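Long-range contacts in glutathione peroxidase-like peroxiredoxin HYR1 (Saccharomyces cerevisiae, PDB 3CMI), which reduces hydroperoxides with electrons from thioredoxin, senses peroxide stress and passes the signal on by oxidising the transcription activator YAP1: residues V140-K145 against E165-V170; K119-G124 against G144-R149. All blocks are in the same frame, centred on the assembly; numbering follows the deposited sequence.

Both interactions hang on the hairpin formed by strands 137-140 and 146-150, the latter an outermost strand of the mixed sheet, and their centres lie about 14 Å apart. Interaction 1 joins the hairpin turn to the end of helix 160-167; interaction 2 joins the edge strand to the end of helix 113-121. They share Gly-144 and Lys-145 and touch through Leu-166 and Tyr-147, whose CD2 atoms are 3.8 Å apart. Each packs the end of one helix of the thioredoxin-like fold against the hairpin. Both lie away from Cys-44, the residue that forms the sulfenic acid intermediate.

Interaction 1. Residues V140-K145 against E165-V170; sequences VDKKGK and ELLKEV
The peptide N of Lys-142 gives a weak but nearly straight hydrogen bond to Glu-169 OE2 (3.4 Å, 169°), where the hairpin turn after strand 137-140 meets the last turn of helix 160-167. The nearest CA pair across the two segments is Asp-141 and Leu-166, 6.6 Å apart. Glu-169 N bonds to Leu-166 O at the end of the helix.

Two acids meet at the centre. Asp-141 OD1 lies 2.5 Å from Glu-169 OE1, their carboxylate planes turned 75° apart; a separation this short would be easiest to understand if one of the two acids were protonated. Asp-141 OD1 also accepts from Lys-143 N (3.1 Å), closing an Asx turn that helps hold this carboxylate. Glu-169 reaches across because CG stands beside its backbone N (chi1 -78°) and the chain then runs out straight.

Lys-142 runs past Glu-169 in the opposite direction, laying its methylenes over the helix end: CD is 3.8 Å from Leu-166 O and CE 3.4 Å from Leu-167 O. A bend at chi4 then turns NZ aside, and its hydrogen bond goes to Gly-32 O.

Lys-142, Leu-166 and Leu-167 all pack on Val-34 of strand 34-41, while Val-140 pairs through its backbone with Val-35 of the same strand.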
ATOM      1  N   VAL A 140       2.014   4.037   6.030  1.00 34.89           N
ATOM      2  CA  VAL A 140       3.318   4.690   6.139  1.00 34.93           C
ATOM      3  C   VAL A 140       3.223   6.140   6.648  1.00 35.23           C
ATOM      4  O   VAL A 140       2.355   6.912   6.233  1.00 35.04           O
ATOM      5  CB  VAL A 140       4.096   4.623   4.787  1.00 34.95           C
ATOM      6  CG1 VAL A 140       5.452   5.307   4.888  1.00 35.14           C
ATOM      7  CG2 VAL A 140       4.271   3.169   4.340  1.00 34.92           C
ATOM      8  N   ASP A 141       4.143   6.464   7.556  1.00 35.60           N
ATOM      9  CA  ASP A 141       4.384   7.787   8.164  1.00 35.92           C
ATOM     10  C   ASP A 141       4.517   8.934   7.155  1.00 35.73           C
ATOM     11  O   ASP A 141       4.781   8.706   5.970  1.00 35.50           O
ATOM     12  CB  ASP A 141       5.735   7.689   8.893  1.00 36.14           C
ATOM     13  CG  ASP A 141       5.768   8.420  10.202  1.00 37.04           C
ATOM     14  OD1 ASP A 141       5.700   9.665  10.195  1.00 39.96           O
ATOM     15  OD2 ASP A 141       5.912   7.746  11.241  1.00 37.29           O
ATOM     16  N   LYS A 142       4.363  10.167   7.646  1.00 35.34           N
ATOM     17  CA  LYS A 142       4.749  11.366   6.892  1.00 35.22           C
ATOM     18  C   LYS A 142       6.275  11.519   6.795  1.00 34.95           C
ATOM     19  O   LYS A 142       6.780  12.263   5.948  1.00 34.78           O
ATOM     20  CB  LYS A 142       4.144  12.626   7.515  1.00 35.18           C
ATOM     21  CG  LYS A 142       2.697  12.873   7.135  1.00 35.71           C
ATOM     22  CD  LYS A 142       2.198  14.203   7.677  1.00 36.86           C
ATOM     23  CE  LYS A 142       0.822  14.548   7.118  1.00 38.33           C
ATOM     24  NZ  LYS A 142       0.837  14.853   5.650  1.00 38.47           N
ATOM     25  N   LYS A 143       6.994  10.825   7.676  1.00 34.62           N
ATOM     26  CA  LYS A 143       8.457  10.820   7.671  1.00 34.50           C
ATOM     27  C   LYS A 143       9.001   9.579   6.951  1.00 34.35           C
ATOM     28  O   LYS A 143      10.215   9.419   6.800  1.00 34.53           O
ATOM     29  CB  LYS A 143       9.012  10.904   9.100  1.00 34.42           C
ATOM     30  CG  LYS A 143       8.702  12.209   9.835  1.00 34.53           C
ATOM     31  CD  LYS A 143       9.278  12.194  11.250  1.00 34.56           C
ATOM     32  CE  LYS A 143       8.746  13.341  12.108  1.00 34.72           C
ATOM     33  NZ  LYS A 143       9.305  14.673  11.738  1.00 34.62           N
ATOM     34  N   GLY A 144       8.095   8.708   6.511  1.00 34.17           N
ATOM     35  CA  GLY A 144       8.451   7.535   5.713  1.00 34.08           C
ATOM     36  C   GLY A 144       8.607   6.242   6.489  1.00 33.89           C
ATOM     37  O   GLY A 144       9.061   5.241   5.940  1.00 33.89           O
ATOM     38  N   LYS A 145       8.231   6.264   7.763  1.00 33.69           N
ATOM     39  CA  LYS A 145       8.335   5.098   8.634  1.00 33.70           C
ATOM     40  C   LYS A 145       7.040   4.288   8.628  1.00 33.48           C
ATOM     41  O   LYS A 145       5.949   4.834   8.807  1.00 33.29           O
ATOM     42  CB  LYS A 145       8.696   5.529  10.062  1.00 33.66           C
ATOM     43  CG  LYS A 145      10.064   6.195  10.179  1.00 33.97           C
ATOM     44  CD  LYS A 145      10.367   6.612  11.607  1.00 34.19           C
ATOM     45  CE  LYS A 145      11.650   7.445  11.694  1.00 35.14           C
ATOM     46  NZ  LYS A 145      12.897   6.626  11.552  1.00 35.22           N
ATOM     47  N   GLU A 165      -4.813  10.439  12.737  1.00 32.43           N
ATOM     48  CA  GLU A 165      -3.766  10.771  13.715  1.00 33.17           C
ATOM     49  C   GLU A 165      -2.374  10.909  13.095  1.00 32.83           C
ATOM     50  O   GLU A 165      -1.549  11.682  13.581  1.00 32.75           O
ATOM     51  CB  GLU A 165      -3.779   9.848  14.951  1.00 33.11           C
ATOM     52  CG  GLU A 165      -3.454   8.380  14.729  1.00 34.23           C
ATOM     53  CD  GLU A 165      -3.734   7.512  15.967  1.00 34.55           C
ATOM     54  OE1 GLU A 165      -3.771   8.046  17.097  1.00 36.25           O
ATOM     55  OE2 GLU A 165      -3.909   6.283  15.813  1.00 37.24           O
ATOM     56  N   LEU A 166      -2.127  10.169  12.017  1.00 32.84           N
ATOM     57  CA  LEU A 166      -0.881  10.305  11.255  1.00 32.97           C
ATOM     58  C   LEU A 166      -0.854  11.597  10.440  1.00 33.03           C
ATOM     59  O   LEU A 166       0.203  12.197  10.253  1.00 32.92           O
ATOM     60  CB  LEU A 166      -0.662   9.106  10.329  1.00 32.80           C
ATOM     61  CG  LEU A 166      -0.436   7.720  10.936  1.00 32.74           C
ATOM     62  CD1 LEU A 166      -0.248   6.711   9.819  1.00 32.51           C
ATOM     63  CD2 LEU A 166       0.760   7.704  11.881  1.00 32.87           C
ATOM     64  N   LEU A 167      -2.017  12.018   9.956  1.00 33.19           N
ATOM     65  CA  LEU A 167      -2.110  13.248   9.173  1.00 33.68           C
ATOM     66  C   LEU A 167      -1.817  14.479  10.033  1.00 34.31           C
ATOM     67  O   LEU A 167      -1.315  15.488   9.531  1.00 34.41           O
ATOM     68  CB  LEU A 167      -3.481  13.366   8.501  1.00 33.41           C
ATOM     69  CG  LEU A 167      -3.803  12.468   7.299  1.00 32.97           C
ATOM     70  CD1 LEU A 167      -5.301  12.431   7.065  1.00 33.12           C
ATOM     71  CD2 LEU A 167      -3.087  12.924   6.033  1.00 32.87           C
ATOM     72  N   LYS A 168      -2.120  14.373  11.328  1.00 35.13           N
ATOM     73  CA  LYS A 168      -1.939  15.461  12.290  1.00 35.70           C
ATOM     74  C   LYS A 168      -0.525  15.534  12.894  1.00 36.32           C
ATOM     75  O   LYS A 168      -0.238  16.427  13.695  1.00 36.51           O
ATOM     76  CB  LYS A 168      -2.988  15.352  13.408  1.00 35.75           C
ATOM     77  CG  LYS A 168      -4.435  15.507  12.944  1.00 35.72           C
ATOM     78  CD  LYS A 168      -5.416  15.329  14.096  1.00 35.70           C
ATOM     79  CE  LYS A 168      -6.840  15.147  13.587  1.00 36.07           C
ATOM     80  NZ  LYS A 168      -7.860  15.162  14.680  1.00 36.08           N
ATOM     81  N   GLU A 169       0.350  14.603  12.504  1.00 37.09           N
ATOM     82  CA  GLU A 169       1.741  14.534  12.990  1.00 37.77           C
ATOM     83  C   GLU A 169       2.498  15.855  12.928  1.00 37.91           C
ATOM     84  O   GLU A 169       2.478  16.538  11.900  1.00 37.99           O
ATOM     85  CB  GLU A 169       2.544  13.545  12.158  1.00 38.03           C
ATOM     86  CG  GLU A 169       2.347  12.081  12.455  1.00 39.41           C
ATOM     87  CD  GLU A 169       3.194  11.236  11.525  1.00 41.15           C
ATOM     88  OE1 GLU A 169       4.423  11.175  11.749  1.00 42.08           O
ATOM     89  OE2 GLU A 169       2.642  10.660  10.559  1.00 41.02           O
ATOM     90  N   VAL A 170       3.191  16.187  14.017  1.00 38.12           N
ATOM     91  CA  VAL A 170       4.101  17.338  14.050  1.00 38.23           C
ATOM     92  C   VAL A 170       5.480  16.971  13.492  1.00 38.26           C
ATOM     93  O   VAL A 170       5.856  15.798  13.428  1.00 38.25           O
ATOM     94  CB  VAL A 170       4.258  17.936  15.478  1.00 38.27           C
ATOM     95  CG1 VAL A 170       2.973  18.635  15.920  1.00 38.23           C
ATOM     96  CG2 VAL A 170       4.684  16.866  16.489  1.00 38.39           C
TER

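Interaction 2. Residues K119-G124 against G144-R149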
ATOM      1  N   LYS A 119       7.982  -5.637   4.379  1.00 35.88           N
ATOM      2  CA  LYS A 119       8.021  -6.805   5.268  1.00 35.80           C
ATOM      3  C   LYS A 119       9.154  -6.763   6.296  1.00 35.78           C
ATOM      4  O   LYS A 119       9.014  -7.309   7.393  1.00 36.05           O
ATOM      5  CB  LYS A 119       8.052  -8.100   4.455  1.00 35.74           C
ATOM      6  CG  LYS A 119       6.664  -8.552   4.022  1.00 35.91           C
ATOM      7  CD  LYS A 119       6.611  -8.960   2.556  1.00 36.30           C
ATOM      8  CE  LYS A 119       7.146 -10.342   2.332  1.00 36.26           C
ATOM      9  NZ  LYS A 119       6.965 -10.805   0.923  1.00 35.18           N
ATOM     10  N   SER A 120      10.264  -6.107   5.948  1.00 35.61           N
ATOM     11  CA  SER A 120      11.392  -5.935   6.874  1.00 35.50           C
ATOM     12  C   SER A 120      11.046  -4.998   8.032  1.00 35.45           C
ATOM     13  O   SER A 120      11.654  -5.075   9.103  1.00 35.15           O
ATOM     14  CB  SER A 120      12.630  -5.417   6.146  1.00 35.48           C
ATOM     15  OG  SER A 120      12.520  -4.027   5.875  1.00 36.07           O
ATOM     16  N   GLN A 121      10.075  -4.112   7.803  1.00 35.43           N
ATOM     17  CA  GLN A 121       9.629  -3.162   8.825  1.00 35.49           C
ATOM     18  C   GLN A 121       8.487  -3.717   9.666  1.00 35.69           C
ATOM     19  O   GLN A 121       8.405  -3.445  10.873  1.00 35.74           O
ATOM     20  CB  GLN A 121       9.197  -1.832   8.189  1.00 35.46           C
ATOM     21  CG  GLN A 121      10.264  -1.140   7.341  1.00 34.87           C
ATOM     22  CD  GLN A 121      11.554  -0.906   8.098  1.00 35.07           C
ATOM     23  OE1 GLN A 121      12.578  -1.512   7.794  1.00 35.75           O
ATOM     24  NE2 GLN A 121      11.506  -0.044   9.104  1.00 34.52           N
ATOM     25  N   LYS A 122       7.596  -4.479   9.032  1.00 35.78           N
ATOM     26  CA  LYS A 122       6.416  -4.995   9.728  1.00 36.04           C
ATOM     27  C   LYS A 122       6.088  -6.437   9.325  1.00 35.65           C
ATOM     28  O   LYS A 122       5.539  -6.691   8.256  1.00 35.90           O
ATOM     29  CB  LYS A 122       5.214  -4.054   9.525  1.00 36.16           C
ATOM     30  CG  LYS A 122       4.533  -3.575  10.827  1.00 37.95           C
ATOM     31  CD  LYS A 122       5.395  -2.558  11.605  1.00 38.60           C
ATOM     32  CE  LYS A 122       4.694  -2.058  12.854  1.00 39.33           C
ATOM     33  NZ  LYS A 122       5.610  -1.371  13.828  1.00 40.42           N
ATOM     34  N   SER A 123       6.470  -7.374  10.187  1.00 35.28           N
ATOM     35  CA  SER A 123       6.116  -8.789  10.058  1.00 34.83           C
ATOM     36  C   SER A 123       5.995  -9.363  11.460  1.00 34.57           C
ATOM     37  O   SER A 123       6.577  -8.822  12.400  1.00 34.51           O
ATOM     38  CB  SER A 123       7.200  -9.555   9.293  1.00 34.88           C
ATOM     39  OG  SER A 123       7.078  -9.376   7.896  1.00 34.78           O
ATOM     40  N   GLY A 124       5.253 -10.460  11.603  1.00 34.45           N
ATOM     41  CA  GLY A 124       5.189 -11.183  12.881  1.00 34.36           C
ATOM     42  C   GLY A 124       6.571 -11.646  13.302  1.00 34.52           C
ATOM     43  O   GLY A 124       7.443 -11.851  12.452  1.00 34.07           O
ATOM     44  N   GLY A 144       8.095   8.708   6.511  1.00 34.17           N
ATOM     45  CA  GLY A 144       8.451   7.535   5.713  1.00 34.08           C
ATOM     46  C   GLY A 144       8.607   6.242   6.489  1.00 33.89           C
ATOM     47  O   GLY A 144       9.061   5.241   5.940  1.00 33.89           O
ATOM     48  N   LYS A 145       8.231   6.264   7.763  1.00 33.69           N
ATOM     49  CA  LYS A 145       8.335   5.098   8.634  1.00 33.70           C
ATOM     50  C   LYS A 145       7.040   4.288   8.628  1.00 33.48           C
ATOM     51  O   LYS A 145       5.949   4.834   8.807  1.00 33.29           O
ATOM     52  CB  LYS A 145       8.696   5.529  10.062  1.00 33.66           C
ATOM     53  CG  LYS A 145      10.064   6.195  10.179  1.00 33.97           C
ATOM     54  CD  LYS A 145      10.367   6.612  11.607  1.00 34.19           C
ATOM     55  CE  LYS A 145      11.650   7.445  11.694  1.00 35.14           C
ATOM     56  NZ  LYS A 145      12.897   6.626  11.552  1.00 35.22           N
ATOM     57  N   VAL A 146       7.164   2.981   8.420  1.00 33.27           N
ATOM     58  CA  VAL A 146       6.000   2.101   8.396  1.00 33.27           C
ATOM     59  C   VAL A 146       5.372   2.039   9.792  1.00 33.36           C
ATOM     60  O   VAL A 146       6.030   1.673  10.771  1.00 33.33           O
ATOM     61  CB  VAL A 146       6.347   0.687   7.876  1.00 33.33           C
ATOM     62  CG1 VAL A 146       5.081  -0.143   7.710  1.00 33.42           C
ATOM     63  CG2 VAL A 146       7.112   0.766   6.544  1.00 33.37           C
ATOM     64  N   TYR A 147       4.101   2.427   9.866  1.00 33.42           N
ATOM     65  CA  TYR A 147       3.372   2.502  11.130  1.00 33.50           C
ATOM     66  C   TYR A 147       2.791   1.151  11.536  1.00 33.73           C
ATOM     67  O   TYR A 147       2.917   0.737  12.693  1.00 33.87           O
ATOM     68  CB  TYR A 147       2.260   3.556  11.049  1.00 33.14           C
ATOM     69  CG  TYR A 147       1.457   3.698  12.325  1.00 33.12           C
ATOM     70  CD1 TYR A 147       0.190   3.124  12.442  1.00 32.45           C
ATOM     71  CD2 TYR A 147       1.968   4.398  13.420  1.00 32.58           C
ATOM     72  CE1 TYR A 147      -0.549   3.245  13.616  1.00 32.90           C
ATOM     73  CE2 TYR A 147       1.231   4.529  14.603  1.00 32.79           C
ATOM     74  CZ  TYR A 147      -0.026   3.948  14.690  1.00 32.99           C
ATOM     75  OH  TYR A 147      -0.763   4.071  15.848  1.00 33.80           O
ATOM     76  N   GLU A 148       2.147   0.476  10.583  1.00 34.05           N
ATOM     77  CA  GLU A 148       1.477  -0.795  10.850  1.00 34.51           C
ATOM     78  C   GLU A 148       1.070  -1.531   9.576  1.00 34.66           C
ATOM     79  O   GLU A 148       0.818  -0.921   8.530  1.00 34.71           O
ATOM     80  CB  GLU A 148       0.248  -0.577  11.753  1.00 34.66           C
ATOM     81  CG  GLU A 148      -0.389  -1.848  12.335  1.00 35.61           C
ATOM     82  CD  GLU A 148       0.603  -2.744  13.066  1.00 36.19           C
ATOM     83  OE1 GLU A 148       0.653  -2.660  14.306  1.00 35.32           O
ATOM     84  OE2 GLU A 148       1.339  -3.520  12.404  1.00 37.05           O
ATOM     85  N   ARG A 149       1.019  -2.855   9.696  1.00 34.79           N
ATOM     86  CA  ARG A 149       0.552  -3.760   8.657  1.00 34.88           C
ATOM     87  C   ARG A 149      -0.813  -4.331   9.067  1.00 35.13           C
ATOM     88  O   ARG A 149      -1.003  -4.757  10.211  1.00 34.49           O
ATOM     89  CB  ARG A 149       1.580  -4.874   8.484  1.00 34.92           C
ATOM     90  CG  ARG A 149       1.275  -5.929   7.442  1.00 35.07           C
ATOM     91  CD  ARG A 149       2.350  -7.008   7.528  1.00 35.43           C
ATOM     92  NE  ARG A 149       2.145  -8.101   6.588  1.00 34.68           N
ATOM     93  CZ  ARG A 149       3.090  -8.964   6.228  1.00 34.36           C
ATOM     94  NH1 ARG A 149       4.321  -8.852   6.708  1.00 33.67           N
ATOM     95  NH2 ARG A 149       2.804  -9.938   5.376  1.00 34.54           N
TER
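The guanidinium of Arg-149 is met at its edge by the chain leaving helix 113-121. Lys-122 O lies close to its plane, 8° out, and takes a hydrogen bond from Arg-149 NH1 (2.9 Å, 161°) on a lone pair in the carbonyl plane. Ser-123 OG stands at the same edge, 3.0 Å from Arg-149 NH1. Lys-119 CG approaches the group obliquely.

Arg-149 arrives there on an extended chain: with CG anti to the backbone N and no bend as far as NE, it runs out alongside Lys-122, its CD packing against Lys-122 O. Ser-123 OG in turn donates to Lys-119 O (2.9 Å), which links the loop back to the last helical turn. The other end of the guanidinium is held too, since Arg-149 NH2 forms a salt bridge with Glu-136 and a hydrogen bond to Arg-129 O. Several bonds thus limit the group's rotation.

Lys-122 lies across the strand. Its CB rests 3.9 Å from Arg-149 CB, and a bend at chi2 (72°) brings CE to 3.3 Å from Tyr-147 O. The side chain of Glu-148 crosses that of Lys-122 at about a right angle, with Glu-148 OE2 3.6 Å from Lys-122 CG. That oxygen uses its anti lone pair to accept from Arg-149 N. Nearer the hairpin turn, Val-146 CG2 packs against Gln-121 CB at 3.7 Å.

Val-146 also packs on Phe-117 and Leu-118, so helix 113-121 lies over one face of the strand. The Tyr-147 side chain starts away from 119-124 and touches Thr-162 and Glu-165 of helix 160-167. Tyr-147 and Glu-148 both pair with Leu-139, a classic beta bulge between strands 137-140 and 146-150.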